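Local coordinates for protein superoxide dismutase (Clostridium difficile, PDB 4JZ2) that probably protects cells by dismutating superoxide radicals into hydrogen peroxide and molecular oxygen at a metal centre, at residues Ser56-Leu61 against Gly81-Lys86; Ile164-Trp169 against Asn182-Asn187. One frame throughout, in Å; residues are numbered along the deposited sequence.

Contact 1: residues Ser56-Leu61 against Gly81-Lys86; sequences SLCELL and GAYNHK. With CO (cobalt (II) ion), chain B.
Leu57 meets Tyr83 and Ala82 in the first turn of a short helix, a worked example of a small helix seated against a long metal-bearing one. That turn is fixed by a capping box: Ser56 OG, at the N-cap, accepts from Glu59 N at 3.0 Å, and Glu59 OE1 takes the amide of Ser56 in return. Leu57 lies closest in register to Tyr83, and its CD1 reaches the helix backbone, 3.7 Å from Tyr83 N, and rests on Ala82 CB; its CB sits at the edge of the tyrosine ring. Cys58 makes a sulfur-aromatic contact, SG coming obliquely to within 3.5 Å of Tyr83 CE1. One turn on, Leu61 CD1 approaches Tyr83 CB at 3.7 Å. Sulfur and methyl come from one side of the ring, SG toward its outer end, CD1 toward its root; with CG anti to the backbone N (chi1 177°) Tyr83 extends along all three residues. On the same helix, Gly81 O accepts both His85 N and, at 2.7 Å, His85 ND1, which fixes the imidazole's rotation and leaves NE2 to bind cobalt at 2.1 Å. His30 of the alpha-hairpin domain and Asp167 and His171 of the C-terminal domain complete the shared metal site of iron/manganese superoxide dismutases.

Contact 2: residues Ile164-Trp169 against Asn182-Asn187; sequences IGLDVW and NEYIDN. With CO (cobalt (II) ion), chain B.
Tyr184 points its ring from helix 181-188 at the end of strand 161-167, where OH donates to Asp167 O over 2.8 Å. The hydroxyl lies in the carbonyl plane with a C=O...O angle of 154°, and the carbonyl oxygen in turn lies at the edge of the ring, so bond and ring are nearly coplanar. Leu166 and Tyr184 run alongside each other head to tail, Leu166 CD1 coming obliquely to 3.7 Å from Tyr184 CZ. The other branch, CD2, meets Ile185 CG1 at 3.9 Å, the leucine set roughly perpendicular to the isoleucine; it thus fills the angle between neighbouring helix residues. Val168 CG1 adds a looser touch at the ring edge. The Asp167 carboxylate is directed to the metal: with CG anti to the backbone N (chi1 -171°), OD2 binds cobalt at 2.0 Å. OD1 closes an Asx turn by accepting Trp169 N at 3.1 Å from above the carboxylate plane, and takes a weak bond from the metal-bound water. Tyr184 therefore holds the main chain of a metal ligand whose side chain is steadied by its own turn, a second-shell arrangement at the active site of an iron/manganese superoxide dismutase.

Read from the N terminus, the chain first supplies His30 from helix 24-46, then closes a short loop at contact 1, where helix 57-62 is set against helix 72-90. Only after that loop is complete, and after the first two strands of the antiparallel sheet, does contact 2 open; it joins strand 161-167, an outermost strand of the sheet within this chain, to helix 181-188 across a loop that contains His171. The two loops follow in series and neither nest nor cross. Their centres lie about 20 Å apart, on opposite sides of the chain's centre, yet the cobalt bridges them: His85 and Asp167 come together there, linking the alpha-hairpin domain to the C-terminal domain.

Contact 1: residues Ser56-Leu61 against Gly81-Lys86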
ATOM      1  N   SER A  56      -9.488  19.097  16.800  1.00 36.85           N
ATOM      2  CA  SER A  56      -9.176  17.703  17.099  1.00 36.41           C
ATOM      3  C   SER A  56      -8.838  16.992  15.789  1.00 35.66           C
ATOM      4  O   SER A  56      -9.113  17.515  14.710  1.00 33.88           O
ATOM      5  CB  SER A  56     -10.383  17.023  17.730  1.00 33.11           C
ATOM      6  OG  SER A  56     -11.451  16.962  16.807  1.00 37.16           O
ATOM      7  N   LEU A  57      -8.271  15.792  15.875  1.00 36.07           N
ATOM      8  CA  LEU A  57      -8.040  14.989  14.673  1.00 35.13           C
ATOM      9  C   LEU A  57      -9.357  14.742  13.947  1.00 36.20           C
ATOM     10  O   LEU A  57      -9.437  14.855  12.722  1.00 34.07           O
ATOM     11  CB  LEU A  57      -7.350  13.661  15.019  1.00 34.78           C
ATOM     12  CG  LEU A  57      -5.862  13.718  15.361  1.00 37.95           C
ATOM     13  CD1 LEU A  57      -5.335  12.334  15.780  1.00 32.98           C
ATOM     14  CD2 LEU A  57      -5.053  14.256  14.175  1.00 33.10           C
ATOM     15  N   CYS A  58     -10.410  14.437  14.699  1.00 34.36           N
ATOM     16  CA  CYS A  58     -11.714  14.228  14.081  1.00 35.67           C
ATOM     17  C   CYS A  58     -12.174  15.455  13.316  1.00 35.44           C
ATOM     18  O   CYS A  58     -12.713  15.335  12.211  1.00 31.00           O
ATOM     19  CB  CYS A  58     -12.774  13.838  15.112  1.00 42.62           C
ATOM     20  SG  CYS A  58     -12.680  12.113  15.590  1.00 55.07           S
ATOM     21  N   GLU A  59     -11.968  16.632  13.898  1.00 31.70           N
ATOM     22  CA  GLU A  59     -12.416  17.849  13.224  1.00 33.41           C
ATOM     23  C   GLU A  59     -11.655  18.068  11.910  1.00 32.54           C
ATOM     24  O   GLU A  59     -12.249  18.459  10.905  1.00 33.41           O
ATOM     25  CB  GLU A  59     -12.317  19.067  14.149  1.00 34.45           C
ATOM     26  CG  GLU A  59     -13.420  19.086  15.209  1.00 41.25           C
ATOM     27  CD  GLU A  59     -13.185  20.113  16.319  1.00 43.32           C
ATOM     28  OE1 GLU A  59     -12.014  20.430  16.633  1.00 42.46           O
ATOM     29  OE2 GLU A  59     -14.183  20.592  16.890  1.00 50.17           O
ATOM     30  N   LEU A  60     -10.351  17.813  11.917  1.00 29.64           N
ATOM     31  CA  LEU A  60      -9.584  17.897  10.678  1.00 32.46           C
ATOM     32  C   LEU A  60     -10.167  16.929   9.648  1.00 32.03           C
ATOM     33  O   LEU A  60     -10.465  17.313   8.517  1.00 31.41           O
ATOM     34  CB  LEU A  60      -8.101  17.618  10.925  1.00 32.04           C
ATOM     35  CG  LEU A  60      -7.361  18.625  11.810  1.00 31.20           C
ATOM     36  CD1 LEU A  60      -5.967  18.131  12.164  1.00 32.23           C
ATOM     37  CD2 LEU A  60      -7.261  19.986  11.132  1.00 33.89           C
ATOM     38  N   LEU A  61     -10.361  15.682  10.064  1.00 29.23           N
ATOM     39  CA  LEU A  61     -10.892  14.645   9.193  1.00 30.82           C
ATOM     40  C   LEU A  61     -12.319  14.912   8.697  1.00 32.82           C
ATOM     41  O   LEU A  61     -12.706  14.428   7.632  1.00 32.55           O
ATOM     42  CB  LEU A  61     -10.832  13.297   9.902  1.00 33.14           C
ATOM     43  CG  LEU A  61      -9.392  12.836  10.147  1.00 33.06           C
ATOM     44  CD1 LEU A  61      -9.402  11.494  10.869  1.00 33.40           C
ATOM     45  CD2 LEU A  61      -8.680  12.757   8.815  1.00 31.63           C
ATOM     46  N   GLY A  81      -3.468   9.160   9.181  1.00 28.03           N
ATOM     47  CA  GLY A  81      -2.505   8.234   9.757  1.00 28.14           C
ATOM     48  C   GLY A  81      -2.453   8.331  11.273  1.00 29.09           C
ATOM     49  O   GLY A  81      -2.419   7.321  11.977  1.00 30.25           O
ATOM     50  N   ALA A  82      -2.434   9.558  11.775  1.00 28.76           N
ATOM     51  CA  ALA A  82      -2.365   9.794  13.212  1.00 31.66           C
ATOM     52  C   ALA A  82      -3.616   9.252  13.895  1.00 31.66           C
ATOM     53  O   ALA A  82      -3.532   8.549  14.904  1.00 33.91           O
ATOM     54  CB  ALA A  82      -2.197  11.276  13.502  1.00 29.68           C
ATOM     55  N   TYR A  83      -4.779   9.550  13.333  1.00 30.24           N
ATOM     56  CA  TYR A  83      -6.026   9.122  13.962  1.00 32.07           C
ATOM     57  C   TYR A  83      -6.212   7.605  13.879  1.00 31.74           C
ATOM     58  O   TYR A  83      -6.595   6.961  14.859  1.00 30.05           O
ATOM     59  CB  TYR A  83      -7.227   9.836  13.334  1.00 32.32           C
ATOM     60  CG  TYR A  83      -8.544   9.362  13.904  1.00 34.51           C
ATOM     61  CD1 TYR A  83      -9.117   9.999  14.997  1.00 38.23           C
ATOM     62  CD2 TYR A  83      -9.200   8.266  13.360  1.00 34.29           C
ATOM     63  CE1 TYR A  83     -10.323   9.568  15.525  1.00 43.52           C
ATOM     64  CE2 TYR A  83     -10.396   7.818  13.881  1.00 39.57           C
ATOM     65  CZ  TYR A  83     -10.955   8.471  14.964  1.00 43.98           C
ATOM     66  OH  TYR A  83     -12.145   8.021  15.480  1.00 48.74           O
ATOM     67  N   ASN A  84      -5.952   7.037  12.707  1.00 27.37           N
ATOM     68  CA  ASN A  84      -6.174   5.611  12.493  1.00 27.56           C
ATOM     69  C   ASN A  84      -5.267   4.767  13.379  1.00 29.47           C
ATOM     70  O   ASN A  84      -5.675   3.719  13.862  1.00 29.57           O
ATOM     71  CB  ASN A  84      -5.935   5.220  11.027  1.00 25.48           C
ATOM     72  CG  ASN A  84      -6.952   5.831  10.084  1.00 31.73           C
ATOM     73  OD1 ASN A  84      -8.017   6.262  10.512  1.00 27.68           O
ATOM     74  ND2 ASN A  84      -6.626   5.867   8.788  1.00 27.67           N
ATOM     75  N   HIS A  85      -4.033   5.216  13.575  1.00 29.69           N
ATOM     76  CA  HIS A  85      -3.097   4.424  14.364  1.00 30.17           C
ATOM     77  C   HIS A  85      -3.374   4.539  15.860  1.00 31.32           C
ATOM     78  O   HIS A  85      -3.326   3.544  16.586  1.00 30.69           O
ATOM     79  CB  HIS A  85      -1.648   4.774  14.011  1.00 28.20           C
ATOM     80  CG  HIS A  85      -1.218   4.203  12.700  1.00 29.83           C
ATOM     81  ND1 HIS A  85      -1.433   4.855  11.500  1.00 30.79           N
ATOM     82  CD2 HIS A  85      -0.649   3.017  12.386  1.00 31.44           C
ATOM     83  CE1 HIS A  85      -0.982   4.105  10.511  1.00 30.85           C
ATOM     84  NE2 HIS A  85      -0.498   2.986  11.021  1.00 29.78           N
ATOM     85  N   LYS A  86      -3.668   5.749  16.320  1.00 31.11           N
ATOM     86  CA  LYS A  86      -4.094   5.906  17.701  1.00 33.09           C
ATOM     87  C   LYS A  86      -5.254   4.948  17.947  1.00 31.49           C
ATOM     88  O   LYS A  86      -5.252   4.189  18.925  1.00 31.57           O
ATOM     89  CB  LYS A  86      -4.535   7.339  18.001  1.00 33.27           C
ATOM     90  CG  LYS A  86      -4.765   7.556  19.496  1.00 39.13           C
ATOM     91  CD  LYS A  86      -5.751   8.671  19.785  1.00 42.73           C
ATOM     92  CE  LYS A  86      -5.186  10.025  19.440  1.00 45.95           C
ATOM     93  NZ  LYS A  86      -6.070  11.121  19.947  1.00 56.58           N
TER
HETATM   94 CO    CO B 301      -0.031   1.215   9.995  1.00 27.80          CO
HETATM   95  O   HOH W   1      -1.327   1.971   8.110  1.00 26.02           O

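Contact 2: residues Ile164-Trp169 against Asn182-Asn187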
ATOM      1  N   ILE A 164     -14.499  -1.107  15.399  1.00 30.81           N
ATOM      2  CA  ILE A 164     -13.145  -1.671  15.342  1.00 30.21           C
ATOM      3  C   ILE A 164     -12.596  -1.460  13.935  1.00 31.58           C
ATOM      4  O   ILE A 164     -13.352  -1.167  13.015  1.00 28.38           O
ATOM      5  CB  ILE A 164     -13.100  -3.166  15.669  1.00 31.04           C
ATOM      6  CG1 ILE A 164     -13.681  -3.996  14.520  1.00 27.88           C
ATOM      7  CG2 ILE A 164     -13.793  -3.450  17.007  1.00 30.25           C
ATOM      8  CD1 ILE A 164     -13.507  -5.501  14.706  1.00 30.66           C
ATOM      9  N   GLY A 165     -11.286  -1.614  13.777  1.00 29.71           N
ATOM     10  CA  GLY A 165     -10.640  -1.364  12.501  1.00 30.83           C
ATOM     11  C   GLY A 165      -9.327  -2.125  12.452  1.00 31.76           C
ATOM     12  O   GLY A 165      -8.640  -2.212  13.462  1.00 27.93           O
ATOM     13  N   LEU A 166      -8.987  -2.665  11.285  1.00 28.81           N
ATOM     14  CA  LEU A 166      -7.758  -3.440  11.109  1.00 26.39           C
ATOM     15  C   LEU A 166      -6.879  -2.800  10.037  1.00 28.69           C
ATOM     16  O   LEU A 166      -7.335  -2.572   8.918  1.00 25.67           O
ATOM     17  CB  LEU A 166      -8.103  -4.870  10.697  1.00 27.31           C
ATOM     18  CG  LEU A 166      -6.946  -5.821  10.352  1.00 27.25           C
ATOM     19  CD1 LEU A 166      -5.951  -5.933  11.508  1.00 27.46           C
ATOM     20  CD2 LEU A 166      -7.495  -7.187   9.960  1.00 26.48           C
ATOM     21  N   ASP A 167      -5.634  -2.502  10.399  1.00 27.39           N
ATOM     22  CA  ASP A 167      -4.626  -1.977   9.481  1.00 27.57           C
ATOM     23  C   ASP A 167      -4.134  -3.113   8.576  1.00 29.73           C
ATOM     24  O   ASP A 167      -3.571  -4.099   9.071  1.00 26.84           O
ATOM     25  CB  ASP A 167      -3.465  -1.426  10.313  1.00 26.82           C
ATOM     26  CG  ASP A 167      -2.448  -0.655   9.501  1.00 26.86           C
ATOM     27  OD1 ASP A 167      -2.574  -0.559   8.259  1.00 26.12           O
ATOM     28  OD2 ASP A 167      -1.493  -0.116  10.118  1.00 27.48           O
ATOM     29  N   VAL A 168      -4.366  -3.013   7.261  1.00 27.66           N
ATOM     30  CA  VAL A 168      -3.814  -4.025   6.343  1.00 24.70           C
ATOM     31  C   VAL A 168      -2.761  -3.480   5.383  1.00 26.92           C
ATOM     32  O   VAL A 168      -2.480  -4.085   4.339  1.00 27.11           O
ATOM     33  CB  VAL A 168      -4.886  -4.852   5.578  1.00 26.81           C
ATOM     34  CG1 VAL A 168      -5.701  -5.690   6.561  1.00 29.15           C
ATOM     35  CG2 VAL A 168      -5.776  -3.939   4.727  1.00 26.28           C
ATOM     36  N   TRP A 169      -2.177  -2.340   5.738  1.00 26.07           N
ATOM     37  CA  TRP A 169      -0.921  -1.929   5.122  1.00 25.34           C
ATOM     38  C   TRP A 169       0.045  -3.084   5.376  1.00 27.56           C
ATOM     39  O   TRP A 169       0.002  -3.707   6.443  1.00 26.03           O
ATOM     40  CB  TRP A 169      -0.386  -0.683   5.803  1.00 24.71           C
ATOM     41  CG  TRP A 169      -1.059   0.611   5.373  1.00 27.90           C
ATOM     42  CD1 TRP A 169      -2.396   0.918   5.452  1.00 26.36           C
ATOM     43  CD2 TRP A 169      -0.418   1.757   4.811  1.00 26.76           C
ATOM     44  NE1 TRP A 169      -2.620   2.198   4.972  1.00 26.68           N
ATOM     45  CE2 TRP A 169      -1.411   2.733   4.572  1.00 26.60           C
ATOM     46  CE3 TRP A 169       0.916   2.065   4.487  1.00 26.99           C
ATOM     47  CZ2 TRP A 169      -1.124   3.981   4.025  1.00 25.04           C
ATOM     48  CZ3 TRP A 169       1.204   3.310   3.944  1.00 27.86           C
ATOM     49  CH2 TRP A 169       0.186   4.254   3.715  1.00 26.89           C
ATOM     50  N   ASN A 182      -4.019 -13.302   5.094  1.00 29.06           N
ATOM     51  CA  ASN A 182      -5.092 -14.122   5.638  1.00 33.95           C
ATOM     52  C   ASN A 182      -4.785 -14.610   7.051  1.00 34.37           C
ATOM     53  O   ASN A 182      -5.662 -14.623   7.920  1.00 33.72           O
ATOM     54  CB  ASN A 182      -5.394 -15.313   4.721  1.00 35.54           C
ATOM     55  CG  ASN A 182      -4.262 -16.340   4.693  1.00 40.37           C
ATOM     56  OD1 ASN A 182      -3.120 -16.018   4.367  1.00 39.51           O
ATOM     57  ND2 ASN A 182      -4.582 -17.586   5.026  1.00 46.89           N
ATOM     58  N   GLU A 183      -3.540 -15.008   7.286  1.00 33.19           N
ATOM     59  CA  GLU A 183      -3.153 -15.512   8.604  1.00 32.78           C
ATOM     60  C   GLU A 183      -3.104 -14.397   9.626  1.00 31.96           C
ATOM     61  O   GLU A 183      -3.472 -14.583  10.781  1.00 31.57           O
ATOM     62  CB  GLU A 183      -1.806 -16.226   8.544  1.00 33.91           C
ATOM     63  CG  GLU A 183      -1.886 -17.513   7.763  1.00 40.86           C
ATOM     64  CD  GLU A 183      -0.557 -18.240   7.688  1.00 44.10           C
ATOM     65  OE1 GLU A 183       0.431 -17.759   8.298  1.00 41.57           O
ATOM     66  OE2 GLU A 183      -0.513 -19.287   7.005  1.00 46.09           O
ATOM     67  N   TYR A 184      -2.633 -13.236   9.189  1.00 29.57           N
ATOM     68  CA  TYR A 184      -2.602 -12.049  10.023  1.00 29.73           C
ATOM     69  C   TYR A 184      -3.998 -11.675  10.488  1.00 31.51           C
ATOM     70  O   TYR A 184      -4.237 -11.452  11.682  1.00 30.29           O
ATOM     71  CB  TYR A 184      -2.004 -10.903   9.216  1.00 27.47           C
ATOM     72  CG  TYR A 184      -2.163  -9.514   9.796  1.00 28.07           C
ATOM     73  CD1 TYR A 184      -1.636  -9.179  11.047  1.00 29.62           C
ATOM     74  CD2 TYR A 184      -2.790  -8.513   9.053  1.00 27.97           C
ATOM     75  CE1 TYR A 184      -1.766  -7.882  11.562  1.00 26.94           C
ATOM     76  CE2 TYR A 184      -2.919  -7.235   9.537  1.00 28.00           C
ATOM     77  CZ  TYR A 184      -2.408  -6.914  10.788  1.00 28.31           C
ATOM     78  OH  TYR A 184      -2.543  -5.620  11.230  1.00 27.36           O
ATOM     79  N   ILE A 185      -4.917 -11.606   9.534  1.00 30.69           N
ATOM     80  CA  ILE A 185      -6.292 -11.227   9.822  1.00 31.21           C
ATOM     81  C   ILE A 185      -6.931 -12.195  10.815  1.00 36.52           C
ATOM     82  O   ILE A 185      -7.543 -11.778  11.808  1.00 35.40           O
ATOM     83  CB  ILE A 185      -7.124 -11.162   8.524  1.00 33.10           C
ATOM     84  CG1 ILE A 185      -6.557 -10.079   7.593  1.00 29.61           C
ATOM     85  CG2 ILE A 185      -8.606 -10.909   8.840  1.00 32.24           C
ATOM     86  CD1 ILE A 185      -7.016 -10.186   6.140  1.00 31.79           C
ATOM     87  N   ASP A 186      -6.784 -13.489  10.547  1.00 35.24           N
ATOM     88  CA  ASP A 186      -7.336 -14.510  11.437  1.00 38.70           C
ATOM     89  C   ASP A 186      -6.782 -14.396  12.859  1.00 37.53           C
ATOM     90  O   ASP A 186      -7.527 -14.456  13.837  1.00 39.69           O
ATOM     91  CB  ASP A 186      -7.062 -15.910  10.890  1.00 41.57           C
ATOM     92  CG  ASP A 186      -7.916 -16.974  11.568  1.00 57.93           C
ATOM     93  OD1 ASP A 186      -9.168 -16.872  11.505  1.00 58.12           O
ATOM     94  OD2 ASP A 186      -7.335 -17.909  12.162  1.00 58.67           O
ATOM     95  N   ASN A 187      -5.469 -14.236  12.974  1.00 35.14           N
ATOM     96  CA  ASN A 187      -4.837 -14.098  14.290  1.00 33.39           C
ATOM     97  C   ASN A 187      -5.224 -12.839  15.050  1.00 35.85           C
ATOM     98  O   ASN A 187      -5.267 -12.841  16.283  1.00 33.10           O
ATOM     99  CB  ASN A 187      -3.320 -14.163  14.166  1.00 34.62           C
ATOM    100  CG  ASN A 187      -2.794 -15.572  14.303  1.00 40.79           C
ATOM    101  OD1 ASN A 187      -3.554 -16.498  14.585  1.00 47.00           O
ATOM    102  ND2 ASN A 187      -1.498 -15.744  14.117  1.00 43.11           N
TER
HETATM  103 CO    CO B 301      -0.031   1.215   9.995  1.00 27.80          CO
HETATM  104  O   HOH W   1      -1.327   1.971   8.110  1.00 26.02           O